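Long-range contacts in phosphoribosylaminoimidazole-succinocarboxamide synthase (Pyrococcus horikoshii, PDB 4O86), which catalyses the ATP-dependent joining of L-aspartate to 5-amino-1-(5-phospho-D-ribosyl)imidazole-4-carboxylate, a ligase step of de novo purine biosynthesis: residues W47-L52 / I192-C197; V91-V96 / I116-Y121. All coordinates share one frame; numbering follows the deposited sequence.

Both contacts border the pocket that holds cytidine-5'-diphosphate or, superposed on it, cytidine-5'-monophosphate. Their centres lie about 19 Å apart and their nearest atoms about 7 Å, with no direct touch. Along the chain, W47-L52 on helix 45-62 comes first, then V91-V96 and I116-Y121 of contact 2, and last I192-C197, in the loop leading into strand 197-201. Contact 2 pairs strands 84-93 and 111-121 of the antiparallel sheet that strand 197-201 joins through strand 169-180. Contact 1 thus seats a loop beside the ribose and base on a helix, while contact 2 presents an arginine to the phosphate, so that distant parts of the sequence share one binding site.

Contact 1. Residues W47-L52 / I192-C197. With CDP (cytidine-5'-diphosphate), chain C; C5P (cytidine-5'-monophosphate), chain D.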
loop_
_atom_site.group_PDB
_atom_site.type_symbol
_atom_site.label_atom_id
_atom_site.label_comp_id
_atom_site.label_asym_id
_atom_site.label_seq_id
_atom_site.Cartn_x
_atom_site.Cartn_y
_atom_site.Cartn_z
ATOM N N TRP A 47 -25.493 17.442 13.390
ATOM C CA TRP A 47 -26.660 17.683 12.542
ATOM C C TRP A 47 -26.313 17.757 11.085
ATOM O O TRP A 47 -26.941 17.089 10.265
ATOM C CB TRP A 47 -27.382 18.958 12.964
ATOM C CG TRP A 47 -28.762 19.088 12.364
ATOM C CD1 TRP A 47 -29.971 18.626 12.897
ATOM C CD2 TRP A 47 -29.125 19.719 11.084
ATOM N NE1 TRP A 47 -31.026 18.925 12.064
ATOM C CE2 TRP A 47 -30.589 19.575 10.954
ATOM C CE3 TRP A 47 -28.417 20.361 10.070
ATOM C CZ2 TRP A 47 -31.281 20.069 9.851
ATOM C CZ3 TRP A 47 -29.130 20.846 8.958
ATOM C CH2 TRP A 47 -30.527 20.708 8.858
ATOM N N LEU A 48 -25.313 18.569 10.751
ATOM C CA LEU A 48 -24.883 18.742 9.365
ATOM C C LEU A 48 -24.399 17.434 8.739
ATOM O O LEU A 48 -24.848 17.065 7.650
ATOM C CB LEU A 48 -23.811 19.836 9.252
ATOM C CG LEU A 48 -24.327 21.273 9.463
ATOM C CD1 LEU A 48 -23.218 22.188 9.971
ATOM C CD2 LEU A 48 -24.984 21.846 8.213
ATOM N N ASN A 49 -23.504 16.733 9.436
ATOM C CA ASN A 49 -22.973 15.451 8.968
ATOM C C ASN A 49 -24.064 14.396 8.730
ATOM O O ASN A 49 -24.029 13.679 7.723
ATOM C CB ASN A 49 -21.893 14.934 9.930
ATOM C CG ASN A 49 -20.594 15.713 9.822
ATOM O OD1 ASN A 49 -20.429 16.553 8.943
ATOM N ND2 ASN A 49 -19.662 15.428 10.716
ATOM N N ALA A 50 -25.033 14.330 9.646
ATOM C CA ALA A 50 -26.192 13.434 9.509
ATOM C C ALA A 50 -27.001 13.740 8.257
ATOM O O ALA A 50 -27.300 12.841 7.473
ATOM C CB ALA A 50 -27.085 13.502 10.742
ATOM N N GLN A 51 -27.340 15.014 8.073
ATOM C CA GLN A 51 -28.179 15.445 6.962
ATOM C C GLN A 51 -27.492 15.182 5.641
ATOM O O GLN A 51 -28.106 14.682 4.697
ATOM C CB GLN A 51 -28.504 16.942 7.065
ATOM C CG GLN A 51 -29.335 17.331 8.279
ATOM C CD GLN A 51 -30.667 16.616 8.321
ATOM O OE1 GLN A 51 -31.437 16.655 7.361
ATOM N NE2 GLN A 51 -30.941 15.950 9.432
ATOM N N LEU A 52 -26.219 15.543 5.575
ATOM C CA LEU A 52 -25.460 15.367 4.352
ATOM C C LEU A 52 -25.275 13.889 3.996
ATOM O O LEU A 52 -25.286 13.530 2.816
ATOM C CB LEU A 52 -24.131 16.113 4.439
ATOM C CG LEU A 52 -24.323 17.638 4.466
ATOM C CD1 LEU A 52 -23.021 18.336 4.824
ATOM C CD2 LEU A 52 -24.868 18.170 3.147
ATOM N N ILE A 192 -21.100 9.566 4.924
ATOM C CA ILE A 192 -20.501 10.381 3.879
ATOM C C ILE A 192 -20.785 11.835 4.233
ATOM O O ILE A 192 -21.910 12.310 4.100
ATOM C CB ILE A 192 -21.036 10.058 2.457
ATOM C CG1 ILE A 192 -20.912 8.565 2.134
ATOM C CG2 ILE A 192 -20.277 10.871 1.423
ATOM C CD1 ILE A 192 -21.500 8.173 0.794
ATOM N N SER A 193 -19.747 12.536 4.678
ATOM C CA SER A 193 -19.903 13.886 5.181
ATOM C C SER A 193 -18.648 14.722 4.869
ATOM O O SER A 193 -17.667 14.186 4.332
ATOM C CB SER A 193 -20.176 13.826 6.684
ATOM O OG SER A 193 -19.035 13.374 7.380
ATOM N N PRO A 194 -18.668 16.035 5.203
ATOM C CA PRO A 194 -17.444 16.847 5.092
ATOM C C PRO A 194 -16.328 16.391 6.045
ATOM O O PRO A 194 -15.182 16.834 5.894
ATOM C CB PRO A 194 -17.925 18.262 5.467
ATOM C CG PRO A 194 -19.398 18.239 5.240
ATOM C CD PRO A 194 -19.814 16.855 5.655
ATOM N N ASP A 195 -16.656 15.527 7.013
ATOM C CA ASP A 195 -15.650 14.830 7.830
ATOM C C ASP A 195 -14.855 13.796 7.025
ATOM O O ASP A 195 -13.666 13.595 7.261
ATOM C CB ASP A 195 -16.310 14.105 9.016
ATOM C CG ASP A 195 -16.407 14.975 10.266
ATOM O OD1 ASP A 195 -16.566 14.409 11.364
ATOM O OD2 ASP A 195 -16.312 16.217 10.152
ATOM N N THR A 196 -15.519 13.137 6.081
ATOM C CA THR A 196 -14.931 11.972 5.407
ATOM C C THR A 196 -14.641 12.201 3.913
ATOM O O THR A 196 -14.292 11.260 3.199
ATOM C CB THR A 196 -15.784 10.695 5.642
ATOM O OG1 THR A 196 -17.123 10.930 5.219
ATOM C CG2 THR A 196 -15.808 10.332 7.127
ATOM N N CYS A 197 -14.776 13.456 3.465
ATOM C CA CYS A 197 -14.454 13.849 2.092
ATOM C C CYS A 197 -13.668 15.148 2.067
ATOM O O CYS A 197 -13.752 15.962 2.996
ATOM C CB CYS A 197 -15.717 14.086 1.254
ATOM S SG CYS A 197 -17.048 12.884 1.377
HETATM O O3B CDP C . -4.606 12.249 7.228
HETATM P PB CDP C . -5.541 12.576 6.095
HETATM O O1B CDP C . -6.982 12.722 6.555
HETATM O O2B CDP C . -5.053 13.650 5.160
HETATM O O3A CDP C . -5.539 11.219 5.214
HETATM P PA CDP C . -5.773 11.147 3.619
HETATM O O1A CDP C . -5.390 9.763 3.151
HETATM O O2A CDP C . -5.111 12.321 2.931
HETATM O "O5'" CDP C . -7.368 11.315 3.506
HETATM C "C5'" CDP C . -8.087 10.789 2.393
HETATM C "C4'" CDP C . -9.572 11.074 2.575
HETATM O "O4'" CDP C . -10.147 10.118 3.465
HETATM C "C3'" CDP C . -9.791 12.434 3.216
HETATM O "O3'" CDP C . -10.948 13.043 2.633
HETATM C "C2'" CDP C . -10.067 12.157 4.670
HETATM O "O2'" CDP C . -11.008 13.129 5.142
HETATM C "C1'" CDP C . -10.653 10.754 4.646
HETATM N N1 CDP C . -10.270 9.936 5.808
HETATM C C2 CDP C . -11.242 9.573 6.766
HETATM O O2 CDP C . -12.419 9.967 6.635
HETATM N N3 CDP C . -10.895 8.803 7.826
HETATM C C4 CDP C . -9.625 8.370 7.973
HETATM N N4 CDP C . -9.291 7.605 9.038
HETATM C C5 CDP C . -8.651 8.712 7.038
HETATM C C6 CDP C . -9.007 9.503 5.945
HETATM O O3P C5P D . -5.443 11.515 5.057
HETATM P P C5P D . -5.715 11.107 3.632
HETATM O O1P C5P D . -5.391 12.155 2.591
HETATM O O2P C5P D . -5.174 9.742 3.280
HETATM O "O5'" C5P D . -7.318 11.000 3.583
HETATM C "C5'" C5P D . -8.012 10.809 2.351
HETATM C "C4'" C5P D . -9.499 11.073 2.548
HETATM O "O4'" C5P D . -10.066 10.092 3.416
HETATM C "C3'" C5P D . -9.739 12.419 3.212
HETATM O "O3'" C5P D . -10.889 13.033 2.620
HETATM C "C2'" C5P D . -10.049 12.112 4.654
HETATM O "O2'" C5P D . -11.013 13.066 5.115
HETATM C "C1'" C5P D . -10.617 10.703 4.591
HETATM N N1 C5P D . -10.260 9.872 5.752
HETATM C C2 C5P D . -11.233 9.562 6.728
HETATM N N3 C5P D . -10.906 8.783 7.787
HETATM C C4 C5P D . -9.654 8.291 7.915
HETATM C C5 C5P D . -8.682 8.580 6.963
HETATM C C6 C5P D . -9.017 9.380 5.870
HETATM O O2 C5P D . -12.393 10.011 6.614
HETATM N N4 C5P D . -9.339 7.516 8.977
#
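The loop before strand 197-201 forms a wall of the nucleotide pocket, and here its back rests on helix 45-62 through N49 and L52, which meet S193, P194 and D195. N49 sets its CG beside its own backbone N, anti to the carbonyl carbon (chi1 -73°), which carries the amide, short and flat enough to lie against the loop, across to it. Its OD1 faces carbon: P194 CD lies 3.4 Å from N49 OD1, and this buried oxygen has no hydrogen-bonding partner in the model. The ND2 end meets the D195 carboxylate, with N49 ND2 3.3 Å from D195 CG and the two flat groups turned 70° apart. D195 has firmer partners elsewhere, a salt bridge from K45 to OD1 and a hydrogen bond between OD2 and the Y224 hydroxyl. One turn along the helix, L52 brings its CD1 to the proline ring, crossing it at about a right angle, with L52 CD1 3.6 Å from P194 CD; apolar leucine and proline suit this buried spot.

Within the loop, the short side chain of S193 keeps OG near enough the backbone to accept from D195 N at 3.2 Å; OG is also hydrogen-bonded to E191, while S193 N donates to T196 OG1. On the far side, T196 CA comes within 3.4 Å of the cytosine O2 of CDP. The serine-to-aspartate link is an ST turn, in a loop lining a nucleotide site.

Contact 2. Residues V91-V96 / I116-Y121; sequences VVRNVV and IVELYY. With C5P (cytidine-5'-monophosphate), chain D; CDP (cytidine-5'-diphosphate), chain C.
R93 and E118 meet because the arginine chain bends about its CG-CD bond (chi3 71°) while the glutamate, with CG beside its own backbone N, runs on extended (chi2 171°). The two side chains cross obliquely, guanidinium and carboxylate planes 59° apart, in a salt bridge of 2.8 Å between R93 NH1 and E118 OE1. The oxygen lies near the guanidinium plane, at its edge, yet NH1 approaches from above the carboxylate. From that group's opposite face the Y120 hydroxyl donates to the same atom, with Y120 OH 2.6 Å from E118 OE1, so two donors grip one oxygen and fix the glutamate's turn.

With E118 probably steadying it, R93 holds the α-phosphate of CDP with both terminal nitrogens: R93 NH1 reaches O1A and R93 NH2 reaches O2A, each at 2.9 Å. The same two nitrogens hold the superposed phosphate of C5P. S99, R198 and R214 also bind the nucleotide. A leucine in place of R93 would probably deprive the phosphate of this two-pronged hold and leave the E118 carboxylate without its cationic mate.

V91 sits beside these polar groups, its CG2 3.7 Å from Y120 CE2 and its CG1 against the nucleotide C5'. V92 and V117 point to the other face of the sheet, where beta-branched valines pack on helix 143-165. V91 with E118 and R93 with I116 are hydrogen-bonded pairs, V91 N lying 2.8 Å from E118 O. V117 O bonds to N132 of the second subunit. This is an antiparallel beta ladder bearing a phosphate-binding arginine, probably at the site for the substrate's ribose phosphate.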
loop_
_atom_site.group_PDB
_atom_site.type_symbol
_atom_site.label_atom_id
_atom_site.label_comp_id
_atom_site.label_asym_id
_atom_site.label_seq_id
_atom_site.Cartn_x
_atom_site.Cartn_y
_atom_site.Cartn_z
ATOM N N VAL A 91 -10.382 4.505 0.230
ATOM C CA VAL A 91 -10.195 5.889 -0.124
ATOM C C VAL A 91 -10.124 6.035 -1.658
ATOM O O VAL A 91 -9.352 5.341 -2.323
ATOM C CB VAL A 91 -8.936 6.476 0.564
ATOM C CG1 VAL A 91 -8.669 7.882 0.055
ATOM C CG2 VAL A 91 -9.099 6.498 2.088
ATOM N N VAL A 92 -10.958 6.913 -2.210
ATOM C CA VAL A 92 -10.895 7.232 -3.629
ATOM C C VAL A 92 -10.360 8.666 -3.798
ATOM O O VAL A 92 -10.760 9.552 -3.066
ATOM C CB VAL A 92 -12.281 7.072 -4.300
ATOM C CG1 VAL A 92 -12.166 7.230 -5.799
ATOM C CG2 VAL A 92 -12.890 5.717 -3.966
ATOM N N ARG A 93 -9.446 8.881 -4.744
ATOM C CA ARG A 93 -8.775 10.175 -4.873
ATOM C C ARG A 93 -8.775 10.693 -6.320
ATOM O O ARG A 93 -8.345 9.980 -7.240
ATOM C CB ARG A 93 -7.341 10.093 -4.306
ATOM C CG ARG A 93 -7.183 9.091 -3.149
ATOM C CD ARG A 93 -5.803 9.125 -2.506
ATOM N NE ARG A 93 -5.620 10.341 -1.737
ATOM C CZ ARG A 93 -5.346 10.411 -0.438
ATOM N NH1 ARG A 93 -5.167 9.311 0.307
ATOM N NH2 ARG A 93 -5.235 11.615 0.116
ATOM N N ASN A 94 -9.257 11.926 -6.511
ATOM C CA ASN A 94 -9.311 12.579 -7.845
ATOM C C ASN A 94 -8.232 13.653 -8.037
ATOM O O ASN A 94 -7.694 13.840 -9.147
ATOM C CB ASN A 94 -10.694 13.192 -8.079
ATOM C CG ASN A 94 -11.803 12.155 -8.001
ATOM O OD1 ASN A 94 -11.732 11.106 -8.652
ATOM N ND2 ASN A 94 -12.815 12.423 -7.188
ATOM N N VAL A 95 -7.953 14.360 -6.943
ATOM C CA VAL A 95 -7.010 15.462 -6.901
ATOM C C VAL A 95 -6.053 15.154 -5.757
ATOM O O VAL A 95 -6.488 14.659 -4.708
ATOM C CB VAL A 95 -7.747 16.795 -6.640
ATOM C CG1 VAL A 95 -6.771 17.930 -6.380
ATOM C CG2 VAL A 95 -8.664 17.126 -7.811
ATOM N N VAL A 96 -4.763 15.413 -5.971
ATOM C CA VAL A 96 -3.725 15.188 -4.955
ATOM C C VAL A 96 -3.908 16.118 -3.744
ATOM O O VAL A 96 -3.956 17.348 -3.885
ATOM C CB VAL A 96 -2.306 15.385 -5.538
ATOM C CG1 VAL A 96 -1.253 15.230 -4.445
ATOM C CG2 VAL A 96 -2.041 14.422 -6.701
ATOM N N ILE A 116 -7.555 7.226 -8.080
ATOM C CA ILE A 116 -6.768 6.277 -7.292
ATOM C C ILE A 116 -7.632 5.711 -6.159
ATOM O O ILE A 116 -8.297 6.450 -5.439
ATOM C CB ILE A 116 -5.524 6.974 -6.677
ATOM C CG1 ILE A 116 -4.507 7.296 -7.777
ATOM C CG2 ILE A 116 -4.900 6.119 -5.574
ATOM C CD1 ILE A 116 -3.270 8.015 -7.274
ATOM N N VAL A 117 -7.614 4.397 -5.999
ATOM C CA VAL A 117 -8.299 3.757 -4.878
ATOM C C VAL A 117 -7.223 3.229 -3.958
ATOM O O VAL A 117 -6.313 2.535 -4.414
ATOM C CB VAL A 117 -9.210 2.581 -5.328
ATOM C CG1 VAL A 117 -10.000 2.035 -4.148
ATOM C CG2 VAL A 117 -10.171 3.029 -6.415
ATOM N N GLU A 118 -7.322 3.559 -2.672
ATOM C CA GLU A 118 -6.410 3.021 -1.668
ATOM C C GLU A 118 -7.193 2.247 -0.609
ATOM O O GLU A 118 -8.308 2.650 -0.222
ATOM C CB GLU A 118 -5.580 4.129 -1.005
ATOM C CG GLU A 118 -4.801 5.011 -1.979
ATOM C CD GLU A 118 -4.159 6.218 -1.310
ATOM O OE1 GLU A 118 -4.592 6.623 -0.209
ATOM O OE2 GLU A 118 -3.210 6.783 -1.887
ATOM N N LEU A 119 -6.609 1.134 -0.159
ATOM C CA LEU A 119 -7.202 0.316 0.894
ATOM C C LEU A 119 -6.433 0.518 2.182
ATOM O O LEU A 119 -5.203 0.468 2.187
ATOM C CB LEU A 119 -7.166 -1.161 0.518
ATOM C CG LEU A 119 -7.912 -1.505 -0.776
ATOM C CD1 LEU A 119 -7.561 -2.914 -1.211
ATOM C CD2 LEU A 119 -9.417 -1.329 -0.637
ATOM N N TYR A 120 -7.158 0.761 3.263
ATOM C CA TYR A 120 -6.540 0.944 4.567
ATOM C C TYR A 120 -7.105 -0.083 5.535
ATOM O O TYR A 120 -8.303 -0.318 5.555
ATOM C CB TYR A 120 -6.782 2.369 5.074
ATOM C CG TYR A 120 -5.977 3.403 4.327
ATOM C CD1 TYR A 120 -4.679 3.729 4.731
ATOM C CD2 TYR A 120 -6.511 4.050 3.215
ATOM C CE1 TYR A 120 -3.936 4.681 4.053
ATOM C CE2 TYR A 120 -5.781 4.991 2.521
ATOM C CZ TYR A 120 -4.496 5.298 2.932
ATOM O OH TYR A 120 -3.792 6.233 2.220
ATOM N N TYR A 121 -6.233 -0.716 6.308
ATOM C CA TYR A 121 -6.652 -1.688 7.303
ATOM C C TYR A 121 -7.135 -0.942 8.543
ATOM O O TYR A 121 -6.342 -0.296 9.249
ATOM C CB TYR A 121 -5.492 -2.645 7.641
ATOM C CG TYR A 121 -5.799 -3.678 8.717
ATOM C CD1 TYR A 121 -7.087 -4.193 8.866
ATOM C CD2 TYR A 121 -4.792 -4.152 9.570
ATOM C CE1 TYR A 121 -7.376 -5.137 9.831
ATOM C CE2 TYR A 121 -5.072 -5.093 10.552
ATOM C CZ TYR A 121 -6.364 -5.575 10.674
ATOM O OH TYR A 121 -6.670 -6.511 11.613
HETATM O O3P C5P D . -5.443 11.515 5.057
HETATM P P C5P D . -5.715 11.107 3.632
HETATM O O1P C5P D . -5.391 12.155 2.591
HETATM O O2P C5P D . -5.174 9.742 3.280
HETATM O "O5'" C5P D . -7.318 11.000 3.583
HETATM C "C5'" C5P D . -8.012 10.809 2.351
HETATM C "C4'" C5P D . -9.499 11.073 2.548
HETATM O "O4'" C5P D . -10.066 10.092 3.416
HETATM C "C3'" C5P D . -9.739 12.419 3.212
HETATM O "O3'" C5P D . -10.889 13.033 2.620
HETATM C "C2'" C5P D . -10.049 12.112 4.654
HETATM O "O2'" C5P D . -11.013 13.066 5.115
HETATM C "C1'" C5P D . -10.617 10.703 4.591
HETATM N N1 C5P D . -10.260 9.872 5.752
HETATM C C2 C5P D . -11.233 9.562 6.728
HETATM N N3 C5P D . -10.906 8.783 7.787
HETATM C C4 C5P D . -9.654 8.291 7.915
HETATM C C5 C5P D . -8.682 8.580 6.963
HETATM C C6 C5P D . -9.017 9.380 5.870
HETATM O O2 C5P D . -12.393 10.011 6.614
HETATM N N4 C5P D . -9.339 7.516 8.977
HETATM O O3B CDP C . -4.606 12.249 7.228
HETATM P PB CDP C . -5.541 12.576 6.095
HETATM O O1B CDP C . -6.982 12.722 6.555
HETATM O O2B CDP C . -5.053 13.650 5.160
HETATM O O3A CDP C . -5.539 11.219 5.214
HETATM P PA CDP C . -5.773 11.147 3.619
HETATM O O1A CDP C . -5.390 9.763 3.151
HETATM O O2A CDP C . -5.111 12.321 2.931
HETATM O "O5'" CDP C . -7.368 11.315 3.506
HETATM C "C5'" CDP C . -8.087 10.789 2.393
HETATM C "C4'" CDP C . -9.572 11.074 2.575
HETATM O "O4'" CDP C . -10.147 10.118 3.465
HETATM C "C3'" CDP C . -9.791 12.434 3.216
HETATM O "O3'" CDP C . -10.948 13.043 2.633
HETATM C "C2'" CDP C . -10.067 12.157 4.670
HETATM O "O2'" CDP C . -11.008 13.129 5.142
HETATM C "C1'" CDP C . -10.653 10.754 4.646
HETATM N N1 CDP C . -10.270 9.936 5.808
HETATM C C2 CDP C . -11.242 9.573 6.766
HETATM O O2 CDP C . -12.419 9.967 6.635
HETATM N N3 CDP C . -10.895 8.803 7.826
HETATM C C4 CDP C . -9.625 8.370 7.973
HETATM N N4 CDP C . -9.291 7.605 9.038
HETATM C C5 CDP C . -8.651 8.712 7.038
HETATM C C6 CDP C . -9.007 9.503 5.945
#